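Local coordinates for putative uncharacterized protein (Enterococcus faecalis, PDB 4EC6) that is of unknown biochemical function but, as the VirB8-like C-terminal domain of TraM from plasmid pIP501, probably serves a type IV secretion-like conjugation machinery, at residues Lys56-Thr59 and Phe60-Phe64; Glu72-Gln75 and Glu76-Gln79. One frame throughout, in Å; residues are numbered along the deposited sequence.

Contact 1. Residues Lys56-Thr59 and Phe60-Phe64; sequences KIDT and FGRYF
Asp58 O is gripped by two donor groups. Arg62 N reaches it at 3.0 Å with a bent N-H...O angle of 143°, and the hydroxyl of Tyr121 on strand 117-126 adds a second bond. The same two residues also meet through their side chains. Asp58 OD1 takes Arg62 NE at 2.7 Å, a salt bridge on the syn lone pair of the carboxylate oxygen. The acceptor lies close to the guanidinium plane, at its edge. The two side chains run alongside each other, with their flat groups 31° apart. Asp58 has CG anti to the backbone N (chi1 169°), which sets CG beside the carbonyl carbon, on the flank of the helix, where OD1 faces Arg62 NE. Arg62 stays extended from CG to NE, and its CD passes 3.3 Å from Asp58 OD1. The guanidinium is held at a second point by a weak bond from NH1 to Val105 O, and Tyr107 of the same chain, on strand 101-112, packs against both residues. This is an i to i+4 pair on helix 54-68, which lies against the curved antiparallel sheet of the NTF2-like fold. The backbone bonds follow the same spacing, among them Gly61 N to Ile57 O at 2.8 Å and Phe60 N to Lys56 O at 3.0 Å. One residue on, the i to i+4 pair Thr59 and Tyr63 also lies flank to flank. Thr59 CG2 comes 4.0 Å from Tyr63 CD2, and Thr59 O sits at the ring edge, 3.5 Å from the same CD2. Thr59 OG1 turns to Ser55 O of its own helix and to Tyr107 O of the second subunit, while Phe60 meets Phe147 of its own chain and, edge-to-face, Phe160 of the second subunit.

Contact 2. Residues Glu72-Gln75 and Glu76-Gln79; sequences EKNQ and ENYQ
The amide of Asn77 lies over one face of the Asn74 amide, with the two planes 25° apart. Asn77 ND2 stands above Asn74 CG at 3.6 Å. At the edge of the Asn74 amide, Asn77 N donates to Asn74 OD1 at 2.9 Å. This donor lies in the carbonyl plane, on a lone pair, and the N-H...O angle is 156°. With chi1 at -174°, the Asn74 amide is turned away from its own N, and OD1 faces the start of the helix. Asn77 has CG beside its own backbone N, and its amide therefore comes back over Asn74. Asn74 is the N-cap of helix 75-82, and its OD1 satisfies an N-H of the first turn, which has no earlier helical carbonyl to meet. Its main chain takes part too, since Tyr78 N bonds to Asn74 O at 3.0 Å. Glu72 braces the cap from the preceding loop: its OE2 accepts from Asn74 N at 2.7 Å, through the anti lone pair. Glu72 CG rests 3.9 Å from Asn77 CB. The carboxylate is near the helix N-terminus, where the helix dipole would probably favour its negative charge. Further on, Gln75 and Gln79 extend alongside each other. Gln79 NE2 passes Gln75 CG at 3.4 Å, and it is held by Trp95 O from a neighbouring loop. Their backbones are joined by the bond from Gln79 N to Gln75 O at 3.1 Å. Tyr78 touches Glu72 O with its CB at 3.8 Å, while its ring leads inward past Trp95 to a bond from OH to Tyr68 O.

Overall arrangement
Both contacts belong to the helical part of one NTF2-like domain. Contact 1 comes first, inside helix 54-68. Contact 2 follows, where the loop after that helix enters helix 75-82. Their centres are about 21 Å apart. Their nearest atoms are about 7 Å apart and do not touch. Contact 1 is buried between the antiparallel sheet of its own chain and a second subunit of the three-chain assembly. Contact 2 is at the surface, and no other chain touches it. Helix 54-68 thus takes part in the subunit interface, while the start of helix 75-82 lies at the periphery. Tyr68 connects the two regions: its ring meets Phe64, and its carbonyl holds Tyr78.

Contact 1. Residues Lys56-Thr59 and Phe60-Phe64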
# COMPACT_ATOMS: atom_id res chain seq x y z
N LYS A 56 6.11 1.58 9.94
CA LYS A 56 7.52 1.48 9.70
C LYS A 56 7.98 0.05 9.55
O LYS A 56 8.76 -0.19 8.65
CB LYS A 56 8.33 2.21 10.77
CG LYS A 56 8.03 3.70 10.87
CD LYS A 56 9.17 4.39 11.60
CE LYS A 56 8.93 5.89 11.74
NZ LYS A 56 8.29 6.08 13.07
N ILE A 57 7.48 -0.90 10.34
CA ILE A 57 7.90 -2.31 10.14
C ILE A 57 7.44 -2.79 8.78
O ILE A 57 8.19 -3.45 8.03
CB ILE A 57 7.31 -3.36 11.10
CG1 ILE A 57 6.80 -2.80 12.43
CG2 ILE A 57 8.37 -4.39 11.44
CD1 ILE A 57 7.81 -2.94 13.57
N ASP A 58 6.20 -2.45 8.45
CA ASP A 58 5.59 -2.79 7.19
C ASP A 58 6.45 -2.35 6.01
O ASP A 58 6.81 -3.15 5.17
CB ASP A 58 4.21 -2.14 7.20
CG ASP A 58 3.50 -2.13 5.86
OD1 ASP A 58 4.04 -2.51 4.78
OD2 ASP A 58 2.33 -1.70 5.92
N THR A 59 6.80 -1.07 5.97
CA THR A 59 7.63 -0.50 4.92
C THR A 59 9.00 -1.15 4.87
O THR A 59 9.49 -1.52 3.79
CB THR A 59 7.77 1.02 5.12
OG1 THR A 59 6.51 1.62 4.86
CG2 THR A 59 8.75 1.63 4.17
N PHE A 60 9.63 -1.29 6.03
CA PHE A 60 10.91 -1.99 6.07
C PHE A 60 10.78 -3.38 5.42
O PHE A 60 11.59 -3.77 4.57
CB PHE A 60 11.39 -2.11 7.51
CG PHE A 60 12.61 -2.94 7.66
CD1 PHE A 60 13.87 -2.42 7.38
CD2 PHE A 60 12.52 -4.23 8.08
CE1 PHE A 60 15.00 -3.21 7.50
CE2 PHE A 60 13.66 -5.01 8.21
CZ PHE A 60 14.90 -4.50 7.94
N GLY A 61 9.75 -4.12 5.81
CA GLY A 61 9.59 -5.45 5.27
C GLY A 61 9.44 -5.41 3.76
O GLY A 61 9.92 -6.31 3.05
N ARG A 62 8.79 -4.37 3.23
CA ARG A 62 8.62 -4.30 1.78
C ARG A 62 9.94 -4.15 1.08
O ARG A 62 10.16 -4.77 0.05
CB ARG A 62 7.65 -3.19 1.38
CG ARG A 62 6.20 -3.60 1.55
CD ARG A 62 5.39 -2.33 1.73
NE ARG A 62 3.98 -2.60 2.04
CZ ARG A 62 3.08 -2.97 1.12
NH1 ARG A 62 3.44 -3.14 -0.15
NH2 ARG A 62 1.84 -3.18 1.45
N TYR A 63 10.80 -3.30 1.64
CA TYR A 63 12.09 -3.02 1.05
C TYR A 63 12.92 -4.29 1.05
O TYR A 63 13.40 -4.73 -0.02
CB TYR A 63 12.77 -1.86 1.73
CG TYR A 63 12.47 -0.54 1.06
CD1 TYR A 63 13.23 -0.09 -0.04
CD2 TYR A 63 11.42 0.23 1.49
CE1 TYR A 63 12.94 1.12 -0.65
CE2 TYR A 63 11.11 1.41 0.88
CZ TYR A 63 11.86 1.86 -0.18
OH TYR A 63 11.49 3.08 -0.73
N PHE A 64 13.00 -4.95 2.20
CA PHE A 64 13.61 -6.27 2.27
C PHE A 64 13.05 -7.23 1.23
O PHE A 64 13.83 -7.92 0.59
CB PHE A 64 13.50 -6.87 3.68
CG PHE A 64 13.88 -8.34 3.77
CD1 PHE A 64 15.20 -8.74 3.68
CD2 PHE A 64 12.91 -9.31 4.00
CE1 PHE A 64 15.55 -10.07 3.80
CE2 PHE A 64 13.24 -10.64 4.10
CZ PHE A 64 14.58 -11.02 4.00

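Contact 2. Residues Glu72-Gln75 and Glu76-Gln79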
# COMPACT_ATOMS: atom_id res chain seq x y z
N GLU A 72 18.71 -11.90 -9.27
CA GLU A 72 20.17 -12.01 -9.31
C GLU A 72 20.76 -13.43 -9.17
O GLU A 72 20.68 -14.09 -8.12
CB GLU A 72 20.81 -11.06 -8.31
CG GLU A 72 22.31 -11.11 -8.28
CD GLU A 72 22.95 -10.91 -9.65
OE1 GLU A 72 22.89 -9.79 -10.18
OE2 GLU A 72 23.54 -11.86 -10.21
N LYS A 73 21.35 -13.91 -10.25
CA LYS A 73 21.71 -15.29 -10.33
C LYS A 73 23.09 -15.54 -9.68
O LYS A 73 23.38 -16.66 -9.27
CB LYS A 73 21.62 -15.73 -11.79
CG LYS A 73 21.99 -17.17 -12.09
CD LYS A 73 20.85 -18.14 -11.88
CE LYS A 73 21.49 -19.51 -11.61
NZ LYS A 73 20.64 -20.71 -11.84
N ASN A 74 23.92 -14.50 -9.59
CA ASN A 74 25.16 -14.55 -8.84
C ASN A 74 24.89 -14.56 -7.32
O ASN A 74 24.52 -13.54 -6.76
CB ASN A 74 26.04 -13.34 -9.20
CG ASN A 74 27.43 -13.42 -8.56
OD1 ASN A 74 27.62 -13.06 -7.38
ND2 ASN A 74 28.41 -13.88 -9.34
N GLN A 75 25.11 -15.69 -6.68
CA GLN A 75 24.88 -15.85 -5.25
C GLN A 75 25.57 -14.81 -4.33
O GLN A 75 24.96 -14.34 -3.36
CB GLN A 75 25.20 -17.29 -4.84
CG GLN A 75 25.59 -17.51 -3.38
CD GLN A 75 25.71 -18.98 -3.01
OE1 GLN A 75 25.12 -19.85 -3.64
NE2 GLN A 75 26.48 -19.26 -1.96
N GLU A 76 26.82 -14.44 -4.62
CA GLU A 76 27.47 -13.40 -3.81
C GLU A 76 26.77 -12.05 -3.93
O GLU A 76 26.58 -11.36 -2.95
CB GLU A 76 28.99 -13.30 -4.08
CG GLU A 76 29.78 -14.58 -3.74
CD GLU A 76 29.82 -14.92 -2.23
OE1 GLU A 76 30.04 -14.02 -1.40
OE2 GLU A 76 29.65 -16.11 -1.88
N ASN A 77 26.38 -11.66 -5.13
CA ASN A 77 25.70 -10.39 -5.28
C ASN A 77 24.27 -10.39 -4.67
O ASN A 77 23.82 -9.38 -4.15
CB ASN A 77 25.70 -9.96 -6.76
CG ASN A 77 27.11 -9.92 -7.35
OD1 ASN A 77 28.08 -9.97 -6.62
ND2 ASN A 77 27.22 -9.84 -8.68
N TYR A 78 23.59 -11.54 -4.72
CA TYR A 78 22.23 -11.65 -4.23
C TYR A 78 22.30 -11.45 -2.70
O TYR A 78 21.57 -10.63 -2.09
CB TYR A 78 21.60 -12.99 -4.64
CG TYR A 78 20.34 -13.30 -3.86
CD1 TYR A 78 19.12 -12.77 -4.24
CD2 TYR A 78 20.39 -14.08 -2.68
CE1 TYR A 78 17.97 -13.02 -3.49
CE2 TYR A 78 19.24 -14.33 -1.93
CZ TYR A 78 18.04 -13.79 -2.35
OH TYR A 78 16.91 -14.03 -1.61
N GLN A 79 23.24 -12.15 -2.09
CA GLN A 79 23.53 -11.94 -0.71
C GLN A 79 23.99 -10.55 -0.34
O GLN A 79 23.54 -10.01 0.66
CB GLN A 79 24.47 -12.97 -0.23
CG GLN A 79 23.86 -14.35 -0.34
CD GLN A 79 24.87 -15.36 0.01
OE1 GLN A 79 25.90 -14.95 0.52
NE2 GLN A 79 24.60 -16.66 -0.21